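Long-range contacts in methylase yhhF (Escherichia coli, PDB 2FPO), which catalyses the S-adenosyl-L-methionine-dependent N2-methylation of guanine 966 of 16S rRNA in the assembled 30S particle: residues S174-K179 / L188-A193; L155-S160 / V184-Y189; T44-L49 / I125-P130. All blocks are in the same frame, centred on the assembly; numbering follows the deposited sequence.

Contact 1 (S174-K179 / L188-A193); sequences SLHREK and LYQREA
S174 and Q190 pair through two backbone hydrogen bonds, S174 N to Q190 O at 2.9 Å and Q190 N to S174 O at 2.8 Å, within the antiparallel hairpin that closes one edge of the Rossmann-like methyltransferase sheet. The short strand segments run at 145° to each other. L175 and Y189 form the next, non-hydrogen-bonded pair, after which the register slips by one residue: H176 and R177 both face L188, making a classic beta bulge. L188 O is gripped twice, by H176 N at 2.6 Å and by R177 N at 3.0 Å, while L188 N bonds back to R177 O. On the L175/Y189 face, L175 CD1 sits over the tyrosine ring in a CH-pi contact, 4.0 Å from the Y189 centroid. Replacing Y189 by an alanine would probably leave L175 CD1 without the ring it rests on and open a gap beside P167 and V169, which the ring also touches. The bulge turns the H176 side chain toward the partner strand, and with CG opposite the backbone N (chi1 -164°) the imidazole crosses the Q190 amide, which lies over one ring face, planes 38° apart, CE1 of H176 lying 3.6 Å from NE2 of Q190. The opposite face carries R177: its chain, bent at chi2, sets NH1 over the ring centre; NH1 donates to the backbone O of H176 at 2.8 Å, from above the carbonyl plane.

Contact 2 (L155-S160 / V184-Y189); sequences LIYVES and VAYRLY
Y157 and Y186 leave neighbouring strands with different first torsions, yet end side by side and pointing the same way: CG of Y157 lies opposite its backbone N (chi1 166°), whereas CG of Y186 lies opposite its carbonyl carbon (chi1 -55°). The Y157 hydroxyl thereby reaches the edge of the Y186 ring, with OH 3.3 Å from Y186 CD1. The extended chain of E159 brings its carboxylate to the same place. There OE1 accepts a hydrogen bond from Y157 OH at 2.7 Å, on its anti side, and lies 3.7 Å from Y186 CE1, with carboxylate and ring planes 66° apart. Farther along this face L188 CD1 packs on L155 CB at 3.9 Å and against Y157 CB. The backbones beneath form a regular antiparallel pairing in which I156/Y189, V158/R187 and S160/A185 are each doubly hydrogen-bonded. On the other face V158 CG2 touches the Y189 ring, and a water donates to V158 O at 2.9 Å and A185 O at 2.8 Å while accepting a weak bond from R187 NH1. This chemistry joins the last parallel strand of the sheet to the terminal hairpin and implies a split: the Y157 bond probably limits how E159 can turn, although the like-charged D129 lies close to its other oxygen, while on the opposite face the buried R187 has its charge met by E178 of strand 173-181.

Contact 3 (T44-L49 / I125-P130); sequences TLFNWL and IVFVDP
F127, L49 and I125 carry most of this contact, in which helix 39-53 packs on the central strand 123-128 of the methyltransferase sheet. The segment axes run nearly antiparallel, at 160°, and stay 12.0 Å apart, so side chains alone span the gap and no hydrogen bond crosses it. F127 has its CG opposite the carbonyl carbon (chi1 -54°), a setting that swings the ring to the helix, where three residues meet its outer end. L45 CD2 approaches CE1 of F127 at 3.7 Å, coming obliquely to the ring. L49 CD1 reaches the same F127 CE1 at 4.0 Å. F46 adds a second aromatic group, its CZ 3.9 Å from F127 CZ; the two rings meet obliquely, their planes 49° apart. L49 also meets I125 tip to tip, with both branches engaged: L49 CD1 lies 4.0 Å from I125 CG2, and L49 CD2 is equally far from I125 CD1. The phenylalanine and the isoleucine thus share one leucine between them, and the interface is wholly apolar. The strand then leads into D129 and P130, which begin the Asp-Pro-Pro-Phe sequence of the N6-methylase-type signature, a motif that in relatives lies at the active site. Around this packing, L68 of helix 67-74 touches both L45 and F127, and Y157 of strand 154-161 does likewise from the next strand; on the other face of strand 123-128, helix 137-146 packs on V126 and V128.

The three contacts move from the sheet edge inward. Contact 1 is partly exposed and irregular, its bulge lying in the outer hairpin; contact 2 is buried and regular, attaching that hairpin to strand 154-161; contact 3 lies nearest the centre of the chain and is purely apolar. Contacts 1 and 2 share L188 and Y189, and the E178-R187 salt bridge ties them further. Strand 154-161 in turn pairs with strand 123-128, Y157 bonding to V126 and V128, which carries contact 2 into contact 3. Helix 39-53 spans all three: W48 packs on R177 and against the backbone of Y186, and K179 NZ probably hydrogen-bonds to T44 OG1. Backbone bonding dominates between strands, side-chain packing between helix and sheet.

Contact 1 (S174-K179 / L188-A193)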
loop_
_atom_site.group_PDB
_atom_site.type_symbol
_atom_site.label_atom_id
_atom_site.label_comp_id
_atom_site.label_asym_id
_atom_site.label_seq_id
_atom_site.Cartn_x
_atom_site.Cartn_y
_atom_site.Cartn_z
ATOM N N SER A 174 -0.513 4.972 -16.468
ATOM C CA SER A 174 0.267 6.179 -16.711
ATOM C C SER A 174 0.790 6.749 -15.401
ATOM O O SER A 174 0.113 6.677 -14.360
ATOM C CB SER A 174 -0.567 7.223 -17.460
ATOM O OG SER A 174 -1.662 7.611 -16.646
ATOM N N LEU A 175 2.009 7.283 -15.447
ATOM C CA LEU A 175 2.591 7.986 -14.309
ATOM C C LEU A 175 1.718 9.193 -13.938
ATOM O O LEU A 175 1.470 10.059 -14.759
ATOM C CB LEU A 175 4.037 8.399 -14.585
ATOM C CG LEU A 175 4.860 8.944 -13.404
ATOM C CD1 LEU A 175 4.918 7.952 -12.202
ATOM C CD2 LEU A 175 6.257 9.257 -13.870
ATOM N N HIS A 176 1.220 9.200 -12.701
ATOM C CA HIS A 176 0.234 10.196 -12.258
ATOM C C HIS A 176 0.836 11.266 -11.343
ATOM O O HIS A 176 0.548 12.449 -11.514
ATOM C CB HIS A 176 -0.962 9.508 -11.572
ATOM C CG HIS A 176 -2.160 10.394 -11.428
ATOM N ND1 HIS A 176 -2.810 10.943 -12.513
ATOM C CD2 HIS A 176 -2.813 10.843 -10.328
ATOM C CE1 HIS A 176 -3.812 11.696 -12.088
ATOM N NE2 HIS A 176 -3.841 11.647 -10.766
ATOM N N ARG A 177 1.620 10.829 -10.346
ATOM C CA ARG A 177 2.422 11.718 -9.472
ATOM C C ARG A 177 3.810 11.121 -9.302
ATOM O O ARG A 177 3.978 9.910 -9.377
ATOM C CB ARG A 177 1.808 11.870 -8.067
ATOM C CG ARG A 177 0.368 12.406 -8.011
ATOM C CD ARG A 177 0.284 13.880 -8.434
ATOM N NE ARG A 177 -1.096 14.365 -8.394
ATOM C CZ ARG A 177 -1.888 14.521 -9.457
ATOM N NH1 ARG A 177 -1.444 14.217 -10.671
ATOM N NH2 ARG A 177 -3.134 14.991 -9.309
ATOM N N GLU A 178 4.794 11.972 -9.048
ATOM C CA GLU A 178 6.160 11.531 -8.760
ATOM C C GLU A 178 6.925 12.496 -7.840
ATOM O O GLU A 178 6.873 13.692 -8.027
ATOM C CB GLU A 178 6.954 11.313 -10.052
ATOM C CG GLU A 178 8.333 10.682 -9.791
ATOM C CD GLU A 178 9.189 10.566 -11.034
ATOM O OE1 GLU A 178 9.574 11.610 -11.585
ATOM O OE2 GLU A 178 9.499 9.427 -11.449
ATOM N N LYS A 179 7.628 11.957 -6.857
ATOM C CA LYS A 179 8.530 12.745 -6.036
ATOM C C LYS A 179 9.826 11.972 -5.886
ATOM O O LYS A 179 9.823 10.784 -5.567
ATOM C CB LYS A 179 7.946 13.000 -4.647
ATOM C CG LYS A 179 8.847 13.850 -3.751
ATOM C CD LYS A 179 8.256 14.035 -2.363
ATOM C CE LYS A 179 8.966 15.183 -1.634
ATOM N NZ LYS A 179 8.310 15.565 -0.334
ATOM N N LEU A 188 3.024 7.479 -8.190
ATOM C CA LEU A 188 1.635 7.075 -8.208
ATOM C C LEU A 188 1.204 6.939 -9.658
ATOM O O LEU A 188 1.368 7.874 -10.445
ATOM C CB LEU A 188 0.777 8.088 -7.448
ATOM C CG LEU A 188 -0.662 7.702 -7.089
ATOM C CD1 LEU A 188 -0.725 6.513 -6.124
ATOM C CD2 LEU A 188 -1.347 8.921 -6.503
ATOM N N TYR A 189 0.749 5.736 -10.016
ATOM C CA TYR A 189 0.280 5.432 -11.349
ATOM C C TYR A 189 -1.225 5.416 -11.336
ATOM O O TYR A 189 -1.836 5.017 -10.350
ATOM C CB TYR A 189 0.796 4.075 -11.854
ATOM C CG TYR A 189 2.275 4.087 -12.140
ATOM C CD1 TYR A 189 2.759 4.353 -13.417
ATOM C CD2 TYR A 189 3.195 3.834 -11.115
ATOM C CE1 TYR A 189 4.128 4.366 -13.678
ATOM C CE2 TYR A 189 4.558 3.849 -11.355
ATOM C CZ TYR A 189 5.020 4.129 -12.627
ATOM O OH TYR A 189 6.373 4.138 -12.825
ATOM N N GLN A 190 -1.815 5.879 -12.432
ATOM C CA GLN A 190 -3.244 5.743 -12.638
ATOM C C GLN A 190 -3.525 4.760 -13.777
ATOM O O GLN A 190 -2.953 4.858 -14.880
ATOM C CB GLN A 190 -3.898 7.089 -12.936
ATOM C CG GLN A 190 -5.413 6.994 -12.937
ATOM C CD GLN A 190 -6.092 8.325 -12.734
ATOM O OE1 GLN A 190 -6.767 8.536 -11.734
ATOM N NE2 GLN A 190 -5.921 9.231 -13.687
ATOM N N ARG A 191 -4.430 3.836 -13.489
ATOM C CA ARG A 191 -4.734 2.752 -14.381
ATOM C C ARG A 191 -6.070 2.986 -15.074
ATOM O O ARG A 191 -7.060 3.345 -14.433
ATOM C CB ARG A 191 -4.726 1.447 -13.589
ATOM C CG ARG A 191 -4.967 0.212 -14.409
ATOM C CD ARG A 191 -6.237 -0.473 -13.982
ATOM N NE ARG A 191 -6.371 -1.724 -14.697
ATOM C CZ ARG A 191 -7.522 -2.346 -14.888
ATOM N NH1 ARG A 191 -8.639 -1.841 -14.375
ATOM N NH2 ARG A 191 -7.552 -3.466 -15.603
ATOM N N GLU A 192 -6.085 2.822 -16.390
ATOM C CA GLU A 192 -7.345 2.818 -17.144
ATOM C C GLU A 192 -7.782 1.397 -17.470
ATOM O O GLU A 192 -7.017 0.628 -18.060
ATOM C CB GLU A 192 -7.203 3.633 -18.424
ATOM C CG GLU A 192 -7.070 5.110 -18.184
ATOM C CD GLU A 192 -8.240 5.688 -17.394
ATOM O OE1 GLU A 192 -9.381 5.706 -17.924
ATOM O OE2 GLU A 192 -8.003 6.137 -16.246
ATOM N N ALA A 193 -9.003 1.044 -17.075
ATOM C CA ALA A 193 -9.565 -0.276 -17.406
ATOM C C ALA A 193 -9.517 -0.515 -18.904
ATOM O O ALA A 193 -10.383 -0.031 -19.631
ATOM C CB ALA A 193 -11.010 -0.410 -16.899
#

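Contact 2 (L155-S160 / V184-Y189)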
loop_
_atom_site.group_PDB
_atom_site.type_symbol
_atom_site.label_atom_id
_atom_site.label_comp_id
_atom_site.label_asym_id
_atom_site.label_seq_id
_atom_site.Cartn_x
_atom_site.Cartn_y
_atom_site.Cartn_z
ATOM N N LEU A 155 -5.429 3.760 -8.486
ATOM C CA LEU A 155 -4.147 4.408 -8.212
ATOM C C LEU A 155 -3.251 3.394 -7.558
ATOM O O LEU A 155 -3.679 2.708 -6.628
ATOM C CB LEU A 155 -4.348 5.611 -7.280
ATOM C CG LEU A 155 -5.176 6.687 -7.976
ATOM C CD1 LEU A 155 -5.837 7.635 -6.981
ATOM C CD2 LEU A 155 -4.309 7.425 -9.019
ATOM N N ILE A 156 -2.046 3.234 -8.085
ATOM C CA ILE A 156 -1.071 2.287 -7.545
ATOM C C ILE A 156 0.203 3.054 -7.125
ATOM O O ILE A 156 0.867 3.692 -7.932
ATOM C CB ILE A 156 -0.710 1.175 -8.556
ATOM C CG1 ILE A 156 -1.962 0.495 -9.130
ATOM C CG2 ILE A 156 0.250 0.142 -7.929
ATOM C CD1 ILE A 156 -2.487 1.143 -10.468
ATOM N N TYR A 157 0.518 2.993 -5.852
ATOM C CA TYR A 157 1.688 3.675 -5.316
ATOM C C TYR A 157 2.845 2.704 -5.434
ATOM O O TYR A 157 2.719 1.539 -5.044
ATOM C CB TYR A 157 1.443 4.099 -3.853
ATOM C CG TYR A 157 2.683 4.525 -3.070
ATOM C CD1 TYR A 157 3.299 5.761 -3.301
ATOM C CD2 TYR A 157 3.225 3.690 -2.095
ATOM C CE1 TYR A 157 4.441 6.150 -2.572
ATOM C CE2 TYR A 157 4.352 4.065 -1.372
ATOM C CZ TYR A 157 4.959 5.280 -1.610
ATOM O OH TYR A 157 6.066 5.628 -0.865
ATOM N N VAL A 158 3.945 3.187 -6.000
ATOM C CA VAL A 158 5.133 2.384 -6.229
ATOM C C VAL A 158 6.324 3.160 -5.689
ATOM O O VAL A 158 6.523 4.330 -6.005
ATOM C CB VAL A 158 5.351 2.035 -7.762
ATOM C CG1 VAL A 158 6.655 1.276 -7.960
ATOM C CG2 VAL A 158 4.201 1.227 -8.294
ATOM N N GLU A 159 7.067 2.508 -4.803
ATOM C CA GLU A 159 8.277 3.054 -4.250
ATOM C C GLU A 159 9.490 2.254 -4.793
ATOM O O GLU A 159 9.484 1.008 -4.810
ATOM C CB GLU A 159 8.193 2.979 -2.728
ATOM C CG GLU A 159 9.362 3.539 -2.020
ATOM C CD GLU A 159 9.156 3.627 -0.507
ATOM O OE1 GLU A 159 8.050 4.029 -0.060
ATOM O OE2 GLU A 159 10.132 3.310 0.213
ATOM N N SER A 160 10.517 2.981 -5.239
ATOM C CA SER A 160 11.672 2.363 -5.874
ATOM C C SER A 160 12.906 3.261 -5.858
ATOM O O SER A 160 12.790 4.463 -5.998
ATOM C CB SER A 160 11.320 1.988 -7.316
ATOM O OG SER A 160 12.307 1.138 -7.866
ATOM N N VAL A 184 15.547 7.774 -3.565
ATOM C CA VAL A 184 14.253 7.063 -3.763
ATOM C C VAL A 184 13.226 7.821 -4.616
ATOM O O VAL A 184 13.011 9.017 -4.442
ATOM C CB VAL A 184 13.589 6.650 -2.412
ATOM C CG1 VAL A 184 12.428 5.683 -2.647
ATOM C CG2 VAL A 184 14.598 6.011 -1.477
ATOM N N ALA A 185 12.591 7.100 -5.533
ATOM C CA ALA A 185 11.516 7.657 -6.341
ATOM C C ALA A 185 10.182 7.147 -5.829
ATOM O O ALA A 185 9.955 5.943 -5.727
ATOM C CB ALA A 185 11.713 7.330 -7.811
ATOM N N TYR A 186 9.313 8.087 -5.470
ATOM C CA TYR A 186 7.977 7.778 -4.960
ATOM C C TYR A 186 6.998 8.120 -6.065
ATOM O O TYR A 186 6.942 9.257 -6.503
ATOM C CB TYR A 186 7.695 8.611 -3.714
ATOM C CG TYR A 186 8.752 8.450 -2.641
ATOM C CD1 TYR A 186 8.648 7.432 -1.685
ATOM C CD2 TYR A 186 9.853 9.308 -2.580
ATOM C CE1 TYR A 186 9.603 7.275 -0.717
ATOM C CE2 TYR A 186 10.817 9.156 -1.598
ATOM C CZ TYR A 186 10.671 8.140 -0.666
ATOM O OH TYR A 186 11.621 7.951 0.296
ATOM N N ARG A 187 6.248 7.134 -6.540
ATOM C CA ARG A 187 5.395 7.336 -7.717
ATOM C C ARG A 187 3.953 6.855 -7.485
ATOM O O ARG A 187 3.706 5.940 -6.710
ATOM C CB ARG A 187 5.988 6.619 -8.928
ATOM C CG ARG A 187 7.361 7.127 -9.334
ATOM C CD ARG A 187 7.934 6.319 -10.495
ATOM N NE ARG A 187 9.202 6.894 -10.924
ATOM C CZ ARG A 187 10.383 6.309 -10.775
ATOM N NH1 ARG A 187 10.474 5.121 -10.214
ATOM N NH2 ARG A 187 11.471 6.913 -11.204
ATOM N N LEU A 188 3.024 7.479 -8.190
ATOM C CA LEU A 188 1.635 7.075 -8.208
ATOM C C LEU A 188 1.204 6.939 -9.658
ATOM O O LEU A 188 1.368 7.874 -10.445
ATOM C CB LEU A 188 0.777 8.088 -7.448
ATOM C CG LEU A 188 -0.662 7.702 -7.089
ATOM C CD1 LEU A 188 -0.725 6.513 -6.124
ATOM C CD2 LEU A 188 -1.347 8.921 -6.503
ATOM N N TYR A 189 0.749 5.736 -10.016
ATOM C CA TYR A 189 0.280 5.432 -11.349
ATOM C C TYR A 189 -1.225 5.416 -11.336
ATOM O O TYR A 189 -1.836 5.017 -10.350
ATOM C CB TYR A 189 0.796 4.075 -11.854
ATOM C CG TYR A 189 2.275 4.087 -12.140
ATOM C CD1 TYR A 189 2.759 4.353 -13.417
ATOM C CD2 TYR A 189 3.195 3.834 -11.115
ATOM C CE1 TYR A 189 4.128 4.366 -13.678
ATOM C CE2 TYR A 189 4.558 3.849 -11.355
ATOM C CZ TYR A 189 5.020 4.129 -12.627
ATOM O OH TYR A 189 6.373 4.138 -12.825
HETATM O O HOH W 1 8.829 4.341 -7.722
#

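Contact 3 (T44-L49 / I125-P130)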
loop_
_atom_site.group_PDB
_atom_site.type_symbol
_atom_site.label_atom_id
_atom_site.label_comp_id
_atom_site.label_asym_id
_atom_site.label_seq_id
_atom_site.Cartn_x
_atom_site.Cartn_y
_atom_site.Cartn_z
ATOM N N THR A 44 3.285 13.237 1.883
ATOM C CA THR A 44 3.218 13.455 0.438
ATOM C C THR A 44 2.178 12.528 -0.239
ATOM O O THR A 44 1.336 13.000 -1.012
ATOM C CB THR A 44 4.623 13.256 -0.213
ATOM O OG1 THR A 44 5.549 14.170 0.372
ATOM C CG2 THR A 44 4.596 13.481 -1.719
ATOM N N LEU A 45 2.234 11.226 0.062
ATOM C CA LEU A 45 1.346 10.250 -0.561
ATOM C C LEU A 45 -0.131 10.541 -0.262
ATOM O O LEU A 45 -0.994 10.503 -1.151
ATOM C CB LEU A 45 1.678 8.830 -0.052
ATOM C CG LEU A 45 0.765 7.689 -0.501
ATOM C CD1 LEU A 45 0.558 7.675 -2.054
ATOM C CD2 LEU A 45 1.316 6.325 0.006
ATOM N N PHE A 46 -0.413 10.806 1.007
ATOM C CA PHE A 46 -1.779 10.991 1.435
ATOM C C PHE A 46 -2.314 12.353 1.069
ATOM O O PHE A 46 -3.527 12.501 0.929
ATOM C CB PHE A 46 -2.002 10.551 2.884
ATOM C CG PHE A 46 -1.997 9.053 3.029
ATOM C CD1 PHE A 46 -3.146 8.305 2.688
ATOM C CD2 PHE A 46 -0.828 8.375 3.403
ATOM C CE1 PHE A 46 -3.143 6.932 2.770
ATOM C CE2 PHE A 46 -0.816 6.981 3.488
ATOM C CZ PHE A 46 -1.972 6.259 3.188
ATOM N N ASN A 47 -1.430 13.322 0.849
ATOM C CA ASN A 47 -1.847 14.556 0.194
ATOM C C ASN A 47 -2.262 14.265 -1.259
ATOM O O ASN A 47 -3.311 14.742 -1.697
ATOM C CB ASN A 47 -0.777 15.650 0.310
ATOM C CG ASN A 47 -0.541 16.113 1.768
ATOM O OD1 ASN A 47 -1.236 15.693 2.701
ATOM N ND2 ASN A 47 0.460 16.975 1.958
ATOM N N TRP A 48 -1.478 13.451 -1.983
ATOM C CA TRP A 48 -1.882 13.047 -3.364
ATOM C C TRP A 48 -3.227 12.301 -3.397
ATOM O O TRP A 48 -3.990 12.420 -4.355
ATOM C CB TRP A 48 -0.857 12.122 -4.040
ATOM C CG TRP A 48 0.519 12.700 -4.346
ATOM C CD1 TRP A 48 0.865 14.021 -4.490
ATOM C CD2 TRP A 48 1.717 11.948 -4.554
ATOM N NE1 TRP A 48 2.217 14.132 -4.778
ATOM C CE2 TRP A 48 2.758 12.872 -4.831
ATOM C CE3 TRP A 48 2.006 10.576 -4.567
ATOM C CZ2 TRP A 48 4.072 12.464 -5.109
ATOM C CZ3 TRP A 48 3.302 10.171 -4.820
ATOM C CH2 TRP A 48 4.330 11.120 -5.093
ATOM N N LEU A 49 -3.478 11.500 -2.360
ATOM C CA LEU A 49 -4.657 10.625 -2.266
ATOM C C LEU A 49 -5.870 11.263 -1.600
ATOM O O LEU A 49 -6.931 10.656 -1.546
ATOM C CB LEU A 49 -4.281 9.352 -1.486
ATOM C CG LEU A 49 -3.337 8.379 -2.215
ATOM C CD1 LEU A 49 -3.041 7.169 -1.343
ATOM C CD2 LEU A 49 -3.898 7.951 -3.572
ATOM N N ILE A 125 -7.198 1.816 -4.523
ATOM C CA ILE A 125 -5.842 2.235 -4.130
ATOM C C ILE A 125 -4.990 1.036 -3.745
ATOM O O ILE A 125 -5.357 0.253 -2.858
ATOM C CB ILE A 125 -5.889 3.262 -2.930
ATOM C CG1 ILE A 125 -6.707 4.519 -3.302
ATOM C CG2 ILE A 125 -4.478 3.593 -2.377
ATOM C CD1 ILE A 125 -6.803 5.583 -2.194
ATOM N N VAL A 126 -3.836 0.906 -4.372
ATOM C CA VAL A 126 -2.900 -0.196 -4.048
ATOM C C VAL A 126 -1.523 0.349 -3.727
ATOM O O VAL A 126 -1.014 1.248 -4.428
ATOM C CB VAL A 126 -2.817 -1.269 -5.190
ATOM C CG1 VAL A 126 -1.887 -2.454 -4.829
ATOM C CG2 VAL A 126 -4.200 -1.782 -5.557
ATOM N N PHE A 127 -0.938 -0.186 -2.655
ATOM C CA PHE A 127 0.401 0.181 -2.212
ATOM C C PHE A 127 1.385 -0.940 -2.552
ATOM O O PHE A 127 1.196 -2.089 -2.135
ATOM C CB PHE A 127 0.448 0.440 -0.706
ATOM C CG PHE A 127 -0.574 1.454 -0.226
ATOM C CD1 PHE A 127 -0.421 2.822 -0.508
ATOM C CD2 PHE A 127 -1.655 1.048 0.541
ATOM C CE1 PHE A 127 -1.397 3.763 -0.062
ATOM C CE2 PHE A 127 -2.626 1.985 1.003
ATOM C CZ PHE A 127 -2.492 3.339 0.694
ATOM N N VAL A 128 2.438 -0.565 -3.280
ATOM C CA VAL A 128 3.500 -1.486 -3.736
ATOM C C VAL A 128 4.867 -0.948 -3.309
ATOM O O VAL A 128 5.572 -0.249 -4.050
ATOM C CB VAL A 128 3.452 -1.739 -5.276
ATOM C CG1 VAL A 128 4.452 -2.857 -5.680
ATOM C CG2 VAL A 128 2.040 -2.050 -5.736
ATOM N N ASP A 129 5.251 -1.303 -2.094
ATOM C CA ASP A 129 6.533 -0.906 -1.558
ATOM C C ASP A 129 7.221 -2.195 -1.105
ATOM O O ASP A 129 7.211 -2.520 0.069
ATOM C CB ASP A 129 6.341 0.060 -0.387
ATOM C CG ASP A 129 7.665 0.439 0.280
ATOM O OD1 ASP A 129 8.723 0.440 -0.411
ATOM O OD2 ASP A 129 7.652 0.704 1.501
ATOM N N PRO A 130 7.782 -2.966 -2.058
ATOM C CA PRO A 130 8.393 -4.226 -1.618
ATOM C C PRO A 130 9.688 -4.080 -0.805
ATOM O O PRO A 130 10.395 -3.054 -0.947
ATOM C CB PRO A 130 8.609 -4.990 -2.941
ATOM C CG PRO A 130 8.743 -3.902 -3.971
ATOM C CD PRO A 130 7.835 -2.790 -3.522
#